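Local coordinates for protein LYND (PDB 4V1T) that probably catalyses the ATP-dependent cyclodehydration of residues in cyanobactin precursor peptides to form azoline heterocycles, at residues E426-G430 with I431-D435; M737-F740 with W741-G745. One frame throughout, in Å; residues are numbered along the deposited sequence.

Interaction 1: residues E426-G430 with I431-D435; sequences ERYSG and IFQGD. With ADP (adenosine-5'-diphosphate), chain L.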
loop_
_atom_site.group_PDB
_atom_site.type_symbol
_atom_site.label_atom_id
_atom_site.label_comp_id
_atom_site.label_asym_id
_atom_site.label_seq_id
_atom_site.Cartn_x
_atom_site.Cartn_y
_atom_site.Cartn_z
ATOM N N GLU B 426 3.507 -11.055 17.385
ATOM C CA GLU B 426 3.228 -11.906 18.523
ATOM C C GLU B 426 4.351 -12.928 18.704
ATOM O O GLU B 426 4.859 -13.111 19.803
ATOM C CB GLU B 426 1.883 -12.623 18.331
ATOM C CG GLU B 426 1.544 -13.665 19.410
ATOM C CD GLU B 426 0.759 -14.847 18.855
ATOM O OE1 GLU B 426 -0.220 -14.626 18.116
ATOM O OE2 GLU B 426 1.130 -16.004 19.152
ATOM N N ARG B 427 4.726 -13.591 17.617
ATOM C CA ARG B 427 5.751 -14.614 17.677
ATOM C C ARG B 427 7.105 -14.026 18.039
ATOM O O ARG B 427 7.854 -14.620 18.808
ATOM C CB ARG B 427 5.840 -15.369 16.351
ATOM C CG ARG B 427 4.559 -16.100 15.963
ATOM C CD ARG B 427 4.317 -17.362 16.777
ATOM N NE ARG B 427 2.955 -17.867 16.580
ATOM C CZ ARG B 427 2.535 -18.497 15.481
ATOM N NH1 ARG B 427 3.364 -18.708 14.459
ATOM N NH2 ARG B 427 1.276 -18.915 15.395
ATOM N N TYR B 428 7.419 -12.850 17.512
ATOM C CA TYR B 428 8.688 -12.199 17.831
ATOM C C TYR B 428 8.778 -11.816 19.310
ATOM O O TYR B 428 9.789 -12.056 19.960
ATOM C CB TYR B 428 8.902 -10.960 16.958
ATOM C CG TYR B 428 10.004 -10.049 17.472
ATOM C CD1 TYR B 428 11.328 -10.262 17.120
ATOM C CD2 TYR B 428 9.716 -8.987 18.323
ATOM C CE1 TYR B 428 12.335 -9.444 17.597
ATOM C CE2 TYR B 428 10.717 -8.159 18.810
ATOM C CZ TYR B 428 12.025 -8.387 18.440
ATOM O OH TYR B 428 13.016 -7.565 18.918
ATOM N N SER B 429 7.706 -11.231 19.826
ATOM C CA SER B 429 7.690 -10.676 21.173
ATOM C C SER B 429 7.839 -11.737 22.247
ATOM O O SER B 429 8.181 -11.431 23.378
ATOM C CB SER B 429 6.389 -9.896 21.399
ATOM O OG SER B 429 6.324 -8.761 20.544
ATOM N N GLY B 430 7.580 -12.986 21.886
ATOM C CA GLY B 430 7.674 -14.090 22.822
ATOM C C GLY B 430 9.068 -14.677 22.946
ATOM O O GLY B 430 9.314 -15.514 23.814
ATOM N N ILE B 431 9.981 -14.247 22.079
ATOM C CA ILE B 431 11.319 -14.810 22.047
ATOM C C ILE B 431 12.187 -14.270 23.173
ATOM O O ILE B 431 12.170 -13.081 23.476
ATOM C CB ILE B 431 12.007 -14.541 20.704
ATOM C CG1 ILE B 431 11.214 -15.190 19.563
ATOM C CG2 ILE B 431 13.437 -15.090 20.715
ATOM C CD1 ILE B 431 11.602 -14.691 18.182
ATOM N N PHE B 432 12.962 -15.160 23.777
ATOM C CA PHE B 432 13.813 -14.803 24.903
ATOM C C PHE B 432 15.023 -14.003 24.427
ATOM O O PHE B 432 15.864 -14.520 23.699
ATOM C CB PHE B 432 14.250 -16.068 25.647
ATOM C CG PHE B 432 15.142 -15.807 26.828
ATOM C CD1 PHE B 432 14.624 -15.318 28.015
ATOM C CD2 PHE B 432 16.494 -16.076 26.755
ATOM C CE1 PHE B 432 15.445 -15.096 29.102
ATOM C CE2 PHE B 432 17.320 -15.846 27.834
ATOM C CZ PHE B 432 16.793 -15.357 29.010
ATOM N N GLN B 433 15.103 -12.739 24.843
ATOM C CA GLN B 433 16.216 -11.860 24.475
ATOM C C GLN B 433 17.326 -11.840 25.533
ATOM O O GLN B 433 18.496 -11.614 25.212
ATOM C CB GLN B 433 15.715 -10.434 24.255
ATOM C CG GLN B 433 14.661 -10.297 23.171
ATOM C CD GLN B 433 14.238 -8.858 22.954
ATOM O OE1 GLN B 433 14.911 -7.924 23.403
ATOM N NE2 GLN B 433 13.118 -8.667 22.263
ATOM N N GLY B 434 16.948 -12.067 26.786
ATOM C CA GLY B 434 17.890 -12.073 27.891
ATOM C C GLY B 434 17.649 -10.976 28.922
ATOM O O GLY B 434 18.404 -10.861 29.880
ATOM N N ASP B 435 16.597 -10.184 28.738
ATOM C CA ASP B 435 16.266 -9.085 29.651
ATOM C C ASP B 435 14.908 -9.276 30.322
ATOM O O ASP B 435 14.382 -8.356 30.931
ATOM C CB ASP B 435 16.280 -7.753 28.892
ATOM C CG ASP B 435 15.264 -7.710 27.768
ATOM O OD1 ASP B 435 14.724 -8.782 27.407
ATOM O OD2 ASP B 435 15.007 -6.602 27.237
HETATM P PB ADP L . -4.697 -17.576 15.610
HETATM O O1B ADP L . -4.214 -17.686 17.034
HETATM O O2B ADP L . -5.712 -18.615 15.230
HETATM O O3B ADP L . -3.573 -17.420 14.631
HETATM P PA ADP L . -5.636 -15.076 14.459
HETATM O O1A ADP L . -7.035 -14.516 14.457
HETATM O O2A ADP L . -5.054 -15.604 13.160
HETATM O O3A ADP L . -5.524 -16.184 15.635
HETATM O "O5'" ADP L . -4.663 -13.938 15.015
HETATM C "C5'" ADP L . -3.257 -14.067 14.929
HETATM C "C4'" ADP L . -2.637 -13.115 15.938
HETATM O "O4'" ADP L . -2.845 -11.763 15.535
HETATM C "C3'" ADP L . -3.280 -13.248 17.306
HETATM O "O3'" ADP L . -2.269 -13.070 18.289
HETATM C "C2'" ADP L . -4.271 -12.113 17.406
HETATM O "O2'" ADP L . -4.384 -11.598 18.735
HETATM C "C1'" ADP L . -3.664 -11.074 16.483
HETATM N N9 ADP L . -4.717 -10.283 15.805
HETATM C C8 ADP L . -5.626 -10.742 14.918
HETATM N N7 ADP L . -6.424 -9.733 14.490
HETATM C C5 ADP L . -6.022 -8.613 15.106
HETATM C C6 ADP L . -6.437 -7.196 15.106
HETATM N N6 ADP L . -7.473 -6.810 14.326
HETATM N N1 ADP L . -5.763 -6.333 15.895
HETATM C C2 ADP L . -4.735 -6.730 16.667
HETATM N N3 ADP L . -4.303 -8.008 16.714
HETATM C C4 ADP L . -4.896 -8.976 15.976
HETATM O O HOH W 1 12.044 -10.926 21.388
HETATM O O HOH W 2 12.710 -5.985 21.220
#
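Y428 and I431 meet where helix 413-429 of the YcaO domain gives way to the loop leading to strand 439-441. I431 N donates to Y428 O, three residues back, at 3.1 Å. The I431 side chain lies over the same backbone: CG1 is 3.5 Å from R427 O, while CD1 packs near Y428 O.

Two waters carry the next layer. Water 1 accepts from Q433 NE2 at 2.6 Å and donates to both Y428 O and I431 O, so Y428 O receives two donors. Water 2 accepts from the same NE2 and is hydrogen-bonded to Y428 OH. CG anti to the backbone N (chi1 165°) carries the Y428 hydroxyl OH to within 3.5 Å of Q433 NE2, the two side chains crossing at about a right angle. H209 of helix 204-213 touches both.

At the other end of this short run, E426 faces the nucleotide, and ADP O3' donates to E426 OE1 over 2.6 Å. An alanine here would probably leave that ribose hydroxyl without its carboxylate acceptor. The E426 side chain also touches A534 and N532 of strand 532-535, and A534 O takes a hydrogen bond from the same ADP.

Interaction 2: residues M737-F740 with W741-G745; sequences MRHF and WSRFG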
loop_
_atom_site.group_PDB
_atom_site.type_symbol
_atom_site.label_atom_id
_atom_site.label_comp_id
_atom_site.label_asym_id
_atom_site.label_seq_id
_atom_site.Cartn_x
_atom_site.Cartn_y
_atom_site.Cartn_z
ATOM N N MET B 737 -5.518 -26.790 31.985
ATOM C CA MET B 737 -6.155 -26.811 30.671
ATOM C C MET B 737 -5.225 -27.440 29.656
ATOM O O MET B 737 -4.018 -27.239 29.698
ATOM C CB MET B 737 -6.577 -25.406 30.244
ATOM C CG MET B 737 -7.743 -24.878 31.080
ATOM S SD MET B 737 -8.390 -23.296 30.530
ATOM C CE MET B 737 -9.272 -23.794 29.059
ATOM N N ARG B 738 -5.806 -28.206 28.742
ATOM C CA ARG B 738 -5.042 -29.081 27.868
ATOM C C ARG B 738 -4.617 -28.429 26.551
ATOM O O ARG B 738 -5.363 -27.646 25.950
ATOM C CB ARG B 738 -5.854 -30.345 27.569
ATOM C CG ARG B 738 -6.606 -30.917 28.763
ATOM C CD ARG B 738 -5.673 -31.259 29.907
ATOM N NE ARG B 738 -4.755 -32.329 29.541
ATOM C CZ ARG B 738 -4.217 -33.196 30.386
ATOM N NH1 ARG B 738 -4.500 -33.143 31.675
ATOM N NH2 ARG B 738 -3.397 -34.125 29.931
ATOM N N HIS B 739 -3.407 -28.771 26.116
ATOM C CA HIS B 739 -2.943 -28.475 24.774
ATOM C C HIS B 739 -3.470 -29.587 23.883
ATOM O O HIS B 739 -3.707 -30.686 24.372
ATOM C CB HIS B 739 -1.410 -28.409 24.746
ATOM C CG HIS B 739 -0.849 -27.604 23.612
ATOM N ND1 HIS B 739 0.323 -26.891 23.724
ATOM C CD2 HIS B 739 -1.291 -27.397 22.351
ATOM C CE1 HIS B 739 0.583 -26.284 22.581
ATOM N NE2 HIS B 739 -0.384 -26.571 21.732
ATOM N N PHE B 740 -3.681 -29.317 22.597
ATOM C CA PHE B 740 -4.119 -30.367 21.677
ATOM C C PHE B 740 -2.957 -31.209 21.153
ATOM O O PHE B 740 -3.093 -31.930 20.164
ATOM C CB PHE B 740 -4.931 -29.782 20.508
ATOM C CG PHE B 740 -4.182 -28.796 19.635
ATOM C CD1 PHE B 740 -3.076 -29.183 18.894
ATOM C CD2 PHE B 740 -4.654 -27.507 19.480
ATOM C CE1 PHE B 740 -2.424 -28.285 18.068
ATOM C CE2 PHE B 740 -4.004 -26.604 18.648
ATOM C CZ PHE B 740 -2.888 -26.990 17.948
ATOM N N TRP B 741 -1.822 -31.127 21.837
ATOM C CA TRP B 741 -0.685 -32.000 21.570
ATOM C C TRP B 741 -0.811 -33.258 22.427
ATOM O O TRP B 741 -1.623 -33.301 23.353
ATOM C CB TRP B 741 0.630 -31.263 21.861
ATOM C CG TRP B 741 0.889 -30.092 20.943
ATOM C CD1 TRP B 741 0.223 -29.787 19.790
ATOM C CD2 TRP B 741 1.898 -29.091 21.100
ATOM N NE1 TRP B 741 0.754 -28.650 19.218
ATOM C CE2 TRP B 741 1.783 -28.204 20.007
ATOM C CE3 TRP B 741 2.890 -28.854 22.058
ATOM C CZ2 TRP B 741 2.616 -27.098 19.852
ATOM C CZ3 TRP B 741 3.717 -27.753 21.901
ATOM C CH2 TRP B 741 3.578 -26.893 20.807
ATOM N N SER B 742 -0.022 -34.282 22.109
ATOM C CA SER B 742 -0.130 -35.579 22.777
ATOM C C SER B 742 0.459 -35.572 24.192
ATOM O O SER B 742 1.530 -36.132 24.437
ATOM C CB SER B 742 0.555 -36.659 21.937
ATOM O OG SER B 742 -0.073 -36.801 20.665
ATOM N N ARG B 743 -0.261 -34.946 25.120
ATOM C CA ARG B 743 0.157 -34.878 26.526
ATOM C C ARG B 743 -0.915 -35.529 27.394
ATOM O O ARG B 743 -1.989 -34.970 27.580
ATOM C CB ARG B 743 0.410 -33.428 26.944
ATOM C CG ARG B 743 1.429 -32.729 26.043
ATOM C CD ARG B 743 1.695 -31.313 26.477
ATOM N NE ARG B 743 2.805 -30.693 25.760
ATOM C CZ ARG B 743 3.217 -29.447 25.973
ATOM N NH1 ARG B 743 2.602 -28.678 26.865
ATOM N NH2 ARG B 743 4.240 -28.959 25.289
ATOM N N PHE B 744 -0.610 -36.714 27.918
ATOM C CA PHE B 744 -1.628 -37.585 28.496
ATOM C C PHE B 744 -1.527 -37.746 30.006
ATOM O O PHE B 744 -1.899 -38.792 30.549
ATOM C CB PHE B 744 -1.558 -38.967 27.834
ATOM C CG PHE B 744 -1.725 -38.932 26.344
ATOM C CD1 PHE B 744 -2.595 -38.026 25.752
ATOM C CD2 PHE B 744 -1.030 -39.814 25.533
ATOM C CE1 PHE B 744 -2.754 -37.981 24.383
ATOM C CE2 PHE B 744 -1.190 -39.783 24.157
ATOM C CZ PHE B 744 -2.053 -38.871 23.579
ATOM N N GLY B 745 -1.044 -36.715 30.688
ATOM C CA GLY B 745 -1.054 -36.706 32.147
ATOM C C GLY B 745 -2.480 -36.645 32.671
ATOM O O GLY B 745 -3.393 -36.230 31.958
HETATM O O HOH W 3 -3.163 -32.073 27.457
#
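R738 reaches across to the backbone of R743 and G745 with a chain folded at chi2 and chi3. Its NH2 gives two hydrogen bonds: one to R743 O at 2.9 Å and 145°, with that oxygen lying in the guanidinium plane, and one to G745 O, also 2.9 Å, which is tilted out of it. NH1 adds a weak bond to G745 O. On NE, water 3 accepts at 2.6 Å and in turn donates to R743 O, so this carbonyl is gripped by arginine and water together.

H739 comes next, its ring over one face of the W741 indole, the planes 20° apart. The stack is face-to-face, centroids 3.7 Å apart on the five-membered ring, and H739 NE2 comes within 3.2 Å of W741 CE2. F740 completes an aromatic cluster in this loop between strand 728-733 and helix 748-755. Its CG falls between the backbone N and the carbonyl carbon (chi1 61°), which keeps the ring beside the indole: F740 CD1 touches W741 CD1 at 3.5 Å, the two rings meeting obliquely.

Beyond the cluster, S742 centres an inverse gamma turn closed by R743 N donating to W741 O at 2.8 Å, and its OG is hydrogen-bonded to D479.

How the interactions relate
Interaction 1 closes about 300 residues before interaction 2 opens; their centres are 24 Å apart and their nearest atoms about 9 Å apart, so they do not touch. Strand 728-733 relates them: E426 and S429 of interaction 1 pack on its V729, and the loop that follows it forms interaction 2. Only interaction 1 holds a residue of the ADP pocket, E426. Its R427 side chain also approaches bound ions, about 3 Å from a phosphate and about 4 Å from a magnesium ion, whereas that of F740 in interaction 2 stays farther off, about 6 Å from a phosphate and about 7 Å from a magnesium ion. Bound phosphate here probably comes from the crystallisation liquor.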